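Side-chain contacts in malonyl CoA-ACP transacylase (Xanthomonas oryzae pv. oryzae, PDB 3K89), which probably catalyses transfer of the malonyl group from malonyl-CoA to holo-acyl carrier protein, which supplies the extender unit for fatty acid synthesis: residues A143-L146 with E147-E151; N212-G215 with E216-G220; V257-T260 with G261-A265. One frame throughout, in Å; residues are numbered along the deposited sequence.

Contact 1: A143-L146 with E147-E151; sequences AVVL and EVCAE
The flat groups through which Ala143-Leu146 meets Glu147-Glu151 are peptide units, since no aromatic ring takes part. Val148 illustrates how side chains fit around them: its backbone N donates to Val144 O at 3.0 Å, while its CG2 methyl lies against that same oxygen at 3.3 Å. With CG1 anti to the backbone N (chi1 162°), CG2 falls beside that N and flanks the carbonyl. The valine branches themselves barely meet, Val144 CG1 standing 4.5 Å from Val148 CG2. One residue on, Cys149 N is bonded to Val145 O at 2.9 Å, and its SG lies 3.4 Å from that oxygen, with Val145 CG1 4.4 Å from SG. At the exposed side Glu147 N binds Ala143 O at 3.0 Å, and its chain, bent at chi2, carries the carboxylate clear of the preceding turn. The bond from Ala150 N to Leu146 O is weak, at 3.3 Å.

Helix 142-152 lies on the sheet of the small, ferredoxin-like subdomain, with helix 175-187 beside it. Val145 and Cys149 pack on Ile171 of the sheet, whereas Val148 rests on Ala181, Leu184 and Leu185 of helix 175-187. The chemistry thus divides by direction: backbone bonds satisfy the polar groups along the helix axis, and the short valine and cysteine side chains turn their apolar surface outward to neighbouring elements, with little contact among themselves.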
loop_
_atom_site.group_PDB
_atom_site.type_symbol
_atom_site.label_atom_id
_atom_site.label_comp_id
_atom_site.label_asym_id
_atom_site.label_seq_id
_atom_site.Cartn_x
_atom_site.Cartn_y
_atom_site.Cartn_z
ATOM N N ALA A 143 -12.541 9.763 16.686
ATOM C CA ALA A 143 -13.953 9.907 17.025
ATOM C C ALA A 143 -14.602 11.119 16.367
ATOM O O ALA A 143 -15.733 11.036 15.898
ATOM C CB ALA A 143 -14.128 9.971 18.551
ATOM N N VAL A 144 -13.880 12.239 16.337
ATOM C CA VAL A 144 -14.369 13.466 15.705
ATOM C C VAL A 144 -14.603 13.206 14.214
ATOM O O VAL A 144 -15.676 13.505 13.679
ATOM C CB VAL A 144 -13.369 14.632 15.894
ATOM C CG1 VAL A 144 -13.824 15.869 15.127
ATOM C CG2 VAL A 144 -13.185 14.951 17.382
ATOM N N VAL A 145 -13.605 12.611 13.566
ATOM C CA VAL A 145 -13.671 12.336 12.125
ATOM C C VAL A 145 -14.783 11.337 11.795
ATOM O O VAL A 145 -15.505 11.491 10.800
ATOM C CB VAL A 145 -12.308 11.834 11.584
ATOM C CG1 VAL A 145 -12.364 11.654 10.062
ATOM C CG2 VAL A 145 -11.198 12.803 11.945
ATOM N N LEU A 146 -14.923 10.307 12.625
ATOM C CA LEU A 146 -15.922 9.271 12.375
ATOM C C LEU A 146 -17.346 9.796 12.530
ATOM O O LEU A 146 -18.242 9.421 11.770
ATOM C CB LEU A 146 -15.694 8.072 13.294
ATOM C CG LEU A 146 -14.727 6.967 12.841
ATOM C CD1 LEU A 146 -13.550 7.458 12.020
ATOM C CD2 LEU A 146 -14.225 6.210 14.058
ATOM N N GLU A 147 -17.545 10.685 13.497
ATOM C CA GLU A 147 -18.881 11.236 13.696
ATOM C C GLU A 147 -19.184 12.239 12.579
ATOM O O GLU A 147 -20.304 12.270 12.075
ATOM C CB GLU A 147 -19.050 11.840 15.103
ATOM C CG GLU A 147 -20.521 11.861 15.606
ATOM C CD GLU A 147 -20.889 10.695 16.552
ATOM O OE1 GLU A 147 -20.040 10.259 17.366
ATOM O OE2 GLU A 147 -22.053 10.228 16.499
ATOM N N VAL A 148 -18.172 13.003 12.165
ATOM C CA VAL A 148 -18.297 13.960 11.045
ATOM C C VAL A 148 -18.689 13.242 9.741
ATOM O O VAL A 148 -19.571 13.699 9.017
ATOM C CB VAL A 148 -17.015 14.827 10.847
ATOM C CG1 VAL A 148 -16.978 15.459 9.463
ATOM C CG2 VAL A 148 -16.931 15.926 11.894
ATOM N N CYS A 149 -18.043 12.112 9.454
ATOM C CA CYS A 149 -18.375 11.354 8.246
ATOM C C CYS A 149 -19.842 10.934 8.234
ATOM O O CYS A 149 -20.514 11.040 7.214
ATOM C CB CYS A 149 -17.476 10.123 8.099
ATOM S SG CYS A 149 -15.821 10.517 7.552
ATOM N N ALA A 150 -20.332 10.457 9.374
ATOM C CA ALA A 150 -21.713 10.017 9.479
ATOM C C ALA A 150 -22.663 11.196 9.250
ATOM O O ALA A 150 -23.677 11.062 8.550
ATOM C CB ALA A 150 -21.958 9.382 10.846
ATOM N N GLU A 151 -22.307 12.344 9.807
ATOM C CA GLU A 151 -23.142 13.546 9.696
ATOM C C GLU A 151 -23.168 14.146 8.295
ATOM O O GLU A 151 -24.188 14.704 7.878
ATOM C CB GLU A 151 -22.677 14.603 10.683
ATOM C CG GLU A 151 -22.942 14.215 12.127
ATOM C CD GLU A 151 -22.557 15.297 13.111
ATOM O OE1 GLU A 151 -21.997 16.338 12.688
ATOM O OE2 GLU A 151 -22.816 15.084 14.320
#

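Contact 2: N212-G215 with E216-G220; sequences NQLG and EAMAG
Hydrogen bonding between Asn212-Gly215 and Glu216-Gly220 is carried by the main chain, in the ladder that links each residue to the fourth one on. Glu216 N reaches Asn212 O at 3.1 Å, Ala217 N reaches Gln213 O at 3.0 Å and Met218 N reaches Leu214 O at 2.9 Å. The last rung, from Ala219 N to Gly215 O, is more bent, with an N-H...O angle of 136°. Near this end the chain also makes weak bonds spanning three residues instead of four, from Ala219 N to Glu216 O and from Gly220 N to Ala217 O. Among side-chain polar groups, Asn212 OD1 accepts a hydrogen bond from Arg208 one turn earlier.

Apolar contact centres on Met218. Its chain runs out extended as far as SD and then turns at chi3 (-61°), which brings the CE methyl back over the preceding turn, 3.8 Å from Gly215 CA and 4.2 Å from Leu214 CG.

A third kind of contact joins aliphatic carbon to carbonyl oxygen. A first torsion of -62° puts Glu216 CG on the side of its own backbone N, 3.4 Å from Asn212 O, before the extended chain carries the carboxylate onward. Two residues later, Met218 CG brushes Leu214 O, also at 3.4 Å.

Beyond the two segments, Leu214 and Met218 both lean on Leu115 of helix 109-126, and Met218 also meets Leu249 and Val250 of helix 242-254. With Asn212, Gln213 and Glu216 exposed, helix 208-219 is a textbook amphipathic helix, laid against two neighbours of the acyltransferase fold.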
loop_
_atom_site.group_PDB
_atom_site.type_symbol
_atom_site.label_atom_id
_atom_site.label_comp_id
_atom_site.label_asym_id
_atom_site.label_seq_id
_atom_site.Cartn_x
_atom_site.Cartn_y
_atom_site.Cartn_z
ATOM N N ASN A 212 -15.856 -7.439 -6.257
ATOM C CA ASN A 212 -16.314 -8.696 -6.859
ATOM C C ASN A 212 -15.581 -9.035 -8.148
ATOM O O ASN A 212 -15.202 -10.193 -8.367
ATOM C CB ASN A 212 -17.831 -8.681 -7.039
ATOM C CG ASN A 212 -18.557 -8.696 -5.702
ATOM O OD1 ASN A 212 -18.027 -9.186 -4.698
ATOM N ND2 ASN A 212 -19.764 -8.131 -5.675
ATOM N N GLN A 213 -15.329 -8.027 -8.969
ATOM C CA GLN A 213 -14.560 -8.202 -10.196
ATOM C C GLN A 213 -13.155 -8.688 -9.854
ATOM O O GLN A 213 -12.632 -9.605 -10.491
ATOM C CB GLN A 213 -14.469 -6.904 -10.981
ATOM C CG GLN A 213 -15.788 -6.424 -11.555
ATOM C CD GLN A 213 -15.621 -5.091 -12.217
ATOM O OE1 GLN A 213 -15.490 -4.064 -11.547
ATOM N NE2 GLN A 213 -15.576 -5.093 -13.543
ATOM N N LEU A 214 -12.571 -8.054 -8.837
ATOM C CA LEU A 214 -11.253 -8.433 -8.331
ATOM C C LEU A 214 -11.243 -9.891 -7.905
ATOM O O LEU A 214 -10.326 -10.632 -8.271
ATOM C CB LEU A 214 -10.854 -7.536 -7.152
ATOM C CG LEU A 214 -9.502 -7.832 -6.479
ATOM C CD1 LEU A 214 -8.378 -7.530 -7.421
ATOM C CD2 LEU A 214 -9.365 -7.000 -5.211
ATOM N N GLY A 215 -12.245 -10.295 -7.118
ATOM C CA GLY A 215 -12.351 -11.686 -6.681
ATOM C C GLY A 215 -12.347 -12.663 -7.837
ATOM O O GLY A 215 -11.694 -13.704 -7.771
ATOM N N GLU A 216 -13.093 -12.345 -8.892
ATOM C CA GLU A 216 -13.109 -13.226 -10.068
ATOM C C GLU A 216 -11.746 -13.287 -10.775
ATOM O O GLU A 216 -11.327 -14.352 -11.236
ATOM C CB GLU A 216 -14.211 -12.804 -11.041
ATOM C CG GLU A 216 -15.614 -12.909 -10.421
ATOM C CD GLU A 216 -16.724 -12.456 -11.362
ATOM O OE1 GLU A 216 -17.886 -12.375 -10.908
ATOM O OE2 GLU A 216 -16.438 -12.179 -12.550
ATOM N N ALA A 217 -11.061 -12.150 -10.864
ATOM C CA ALA A 217 -9.726 -12.090 -11.473
ATOM C C ALA A 217 -8.746 -12.946 -10.677
ATOM O O ALA A 217 -7.957 -13.680 -11.256
ATOM C CB ALA A 217 -9.231 -10.646 -11.570
ATOM N N MET A 218 -8.838 -12.893 -9.354
ATOM C CA MET A 218 -7.920 -13.636 -8.510
ATOM C C MET A 218 -8.104 -15.133 -8.656
ATOM O O MET A 218 -7.139 -15.905 -8.558
ATOM C CB MET A 218 -8.085 -13.252 -7.045
ATOM C CG MET A 218 -7.549 -11.837 -6.759
ATOM S SD MET A 218 -7.472 -11.452 -5.008
ATOM C CE MET A 218 -9.158 -11.588 -4.599
ATOM N N ALA A 219 -9.349 -15.558 -8.852
ATOM C CA ALA A 219 -9.638 -16.992 -8.788
ATOM C C ALA A 219 -9.122 -17.768 -10.004
ATOM O O ALA A 219 -9.069 -19.001 -9.970
ATOM C CB ALA A 219 -11.126 -17.233 -8.552
ATOM N N GLY A 220 -8.729 -17.049 -11.057
ATOM C CA GLY A 220 -8.125 -17.650 -12.253
ATOM C C GLY A 220 -6.620 -17.864 -12.142
ATOM O O GLY A 220 -5.997 -18.490 -13.012
#

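Contact 3: V257-T260 with G261-A265; sequences VQWT and GCVQA
Trp259 meets Val263 one turn along the helix, and its side chain can be followed outward from CB. There CG is set anti to the backbone N (chi1 -174°), beside the carbonyl carbon, which lays the indole alongside Cys262 and Val263. On the benzene part, CE3 comes within 4.2 Å of Cys262 CB. Across the ring fusion and pyrrole part, one methyl, Val263 CG2, covers several atoms: it is 3.5 Å from Trp259 NE1, 3.7 Å from CE2 and, nearer the tip, 3.9 Å from CZ2. It sits over the face of the five-membered ring, 28° off the normal, in a CH-pi contact. The indole also meets the ring of His93, the neighbour of the predicted nucleophile Ser94, and packs on Leu283 and Leu286 of helix 282-290.

Thr260 and Gln264 extend alongside one another, CG2 of Thr260 3.6 Å from NE2 of Gln264. Gln258, at the N-cap position, contributes at both ends: its O accepts from Cys262 N at 2.9 Å, while its NE2 donates to a water that lies 2.9 Å from Gly261 N and accepts from it as well.

Two chemistries therefore secure this strand-to-helix junction. Gln258 O opens the regular helical ladder at Cys262 N, while the water, itself held by Gln258 NE2, takes the N-H of Gly261 in the first turn; and the buried indole, with a valine methyl over its face, joins the helix to the surroundings of the probable active site.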
loop_
_atom_site.group_PDB
_atom_site.type_symbol
_atom_site.label_atom_id
_atom_site.label_comp_id
_atom_site.label_asym_id
_atom_site.label_seq_id
_atom_site.Cartn_x
_atom_site.Cartn_y
_atom_site.Cartn_z
ATOM N N VAL A 257 -8.335 0.551 5.388
ATOM C CA VAL A 257 -7.009 -0.006 5.661
ATOM C C VAL A 257 -6.686 0.237 7.124
ATOM O O VAL A 257 -6.627 1.373 7.570
ATOM C CB VAL A 257 -5.940 0.663 4.760
ATOM C CG1 VAL A 257 -4.504 0.342 5.200
ATOM C CG2 VAL A 257 -6.127 0.238 3.326
ATOM N N GLN A 258 -6.486 -0.848 7.869
ATOM C CA GLN A 258 -6.169 -0.736 9.301
ATOM C C GLN A 258 -4.648 -0.684 9.457
ATOM O O GLN A 258 -4.020 -1.649 9.926
ATOM C CB GLN A 258 -6.749 -1.940 10.076
ATOM C CG GLN A 258 -8.281 -2.153 9.915
ATOM C CD GLN A 258 -9.141 -1.080 10.558
ATOM O OE1 GLN A 258 -10.329 -0.956 10.224
ATOM N NE2 GLN A 258 -8.576 -0.320 11.494
ATOM N N TRP A 259 -4.032 0.407 8.991
ATOM C CA TRP A 259 -2.569 0.445 8.975
ATOM C C TRP A 259 -2.018 0.505 10.401
ATOM O O TRP A 259 -1.100 -0.250 10.747
ATOM C CB TRP A 259 -1.998 1.572 8.080
ATOM C CG TRP A 259 -0.489 1.443 7.997
ATOM C CD1 TRP A 259 0.471 2.300 8.521
ATOM C CD2 TRP A 259 0.229 0.335 7.439
ATOM N NE1 TRP A 259 1.727 1.787 8.286
ATOM C CE2 TRP A 259 1.609 0.595 7.616
ATOM C CE3 TRP A 259 -0.168 -0.842 6.775
ATOM C CZ2 TRP A 259 2.605 -0.293 7.174
ATOM C CZ3 TRP A 259 0.819 -1.713 6.313
ATOM C CH2 TRP A 259 2.194 -1.436 6.529
ATOM N N THR A 260 -2.613 1.354 11.234
ATOM C CA THR A 260 -2.229 1.400 12.658
ATOM C C THR A 260 -2.314 0.012 13.275
ATOM O O THR A 260 -1.364 -0.428 13.918
ATOM C CB THR A 260 -3.080 2.414 13.415
ATOM O OG1 THR A 260 -2.810 3.704 12.871
ATOM C CG2 THR A 260 -2.734 2.442 14.916
ATOM N N GLY A 261 -3.425 -0.680 13.022
ATOM C CA GLY A 261 -3.648 -2.031 13.527
ATOM C C GLY A 261 -2.596 -3.014 13.054
ATOM O O GLY A 261 -2.118 -3.839 13.836
ATOM N N CYS A 262 -2.229 -2.945 11.772
ATOM C CA CYS A 262 -1.209 -3.854 11.235
ATOM C C CYS A 262 0.144 -3.648 11.914
ATOM O O CYS A 262 0.815 -4.606 12.271
ATOM C CB CYS A 262 -1.054 -3.661 9.711
ATOM S SG CYS A 262 -2.435 -4.350 8.755
ATOM N N VAL A 263 0.535 -2.393 12.104
ATOM C CA VAL A 263 1.819 -2.075 12.737
ATOM C C VAL A 263 1.796 -2.510 14.208
ATOM O O VAL A 263 2.749 -3.117 14.683
ATOM C CB VAL A 263 2.176 -0.585 12.581
ATOM C CG1 VAL A 263 3.444 -0.219 13.367
ATOM C CG2 VAL A 263 2.393 -0.241 11.084
ATOM N N GLN A 264 0.700 -2.228 14.898
ATOM C CA GLN A 264 0.533 -2.701 16.288
ATOM C C GLN A 264 0.570 -4.228 16.369
ATOM O O GLN A 264 1.125 -4.793 17.327
ATOM C CB GLN A 264 -0.767 -2.148 16.899
ATOM C CG GLN A 264 -0.688 -0.646 17.176
ATOM C CD GLN A 264 -2.038 -0.018 17.540
ATOM O OE1 GLN A 264 -3.101 -0.578 17.275
ATOM N NE2 GLN A 264 -1.988 1.159 18.150
ATOM N N ALA A 265 0.012 -4.900 15.362
ATOM C CA ALA A 265 0.021 -6.372 15.324
ATOM C C ALA A 265 1.440 -6.898 15.171
ATOM O O ALA A 265 1.816 -7.881 15.829
ATOM C CB ALA A 265 -0.893 -6.917 14.217
HETATM O O HOH W 1 -6.010 0.469 12.385
#

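Overall arrangement
All three contacts are local: two lie within one helix, and the third runs from a short strand into a helix. All are partly buried, contact 2 the most exposed, with two of eight touching residues buried, and contact 3 the least, with one of seven exposed. Contact 1, in the small subdomain, lies farthest from the chain's centre and spans almost its whole helix; contact 2 covers the later part and end of its own. Contact 3 opens a helix and adds an aromatic face and a bridging water. None touches another, yet contacts 1 and 3 share strand 158-165, where Leu146 and Gln258 both pack on Phe163, while contact 2 engages helices instead.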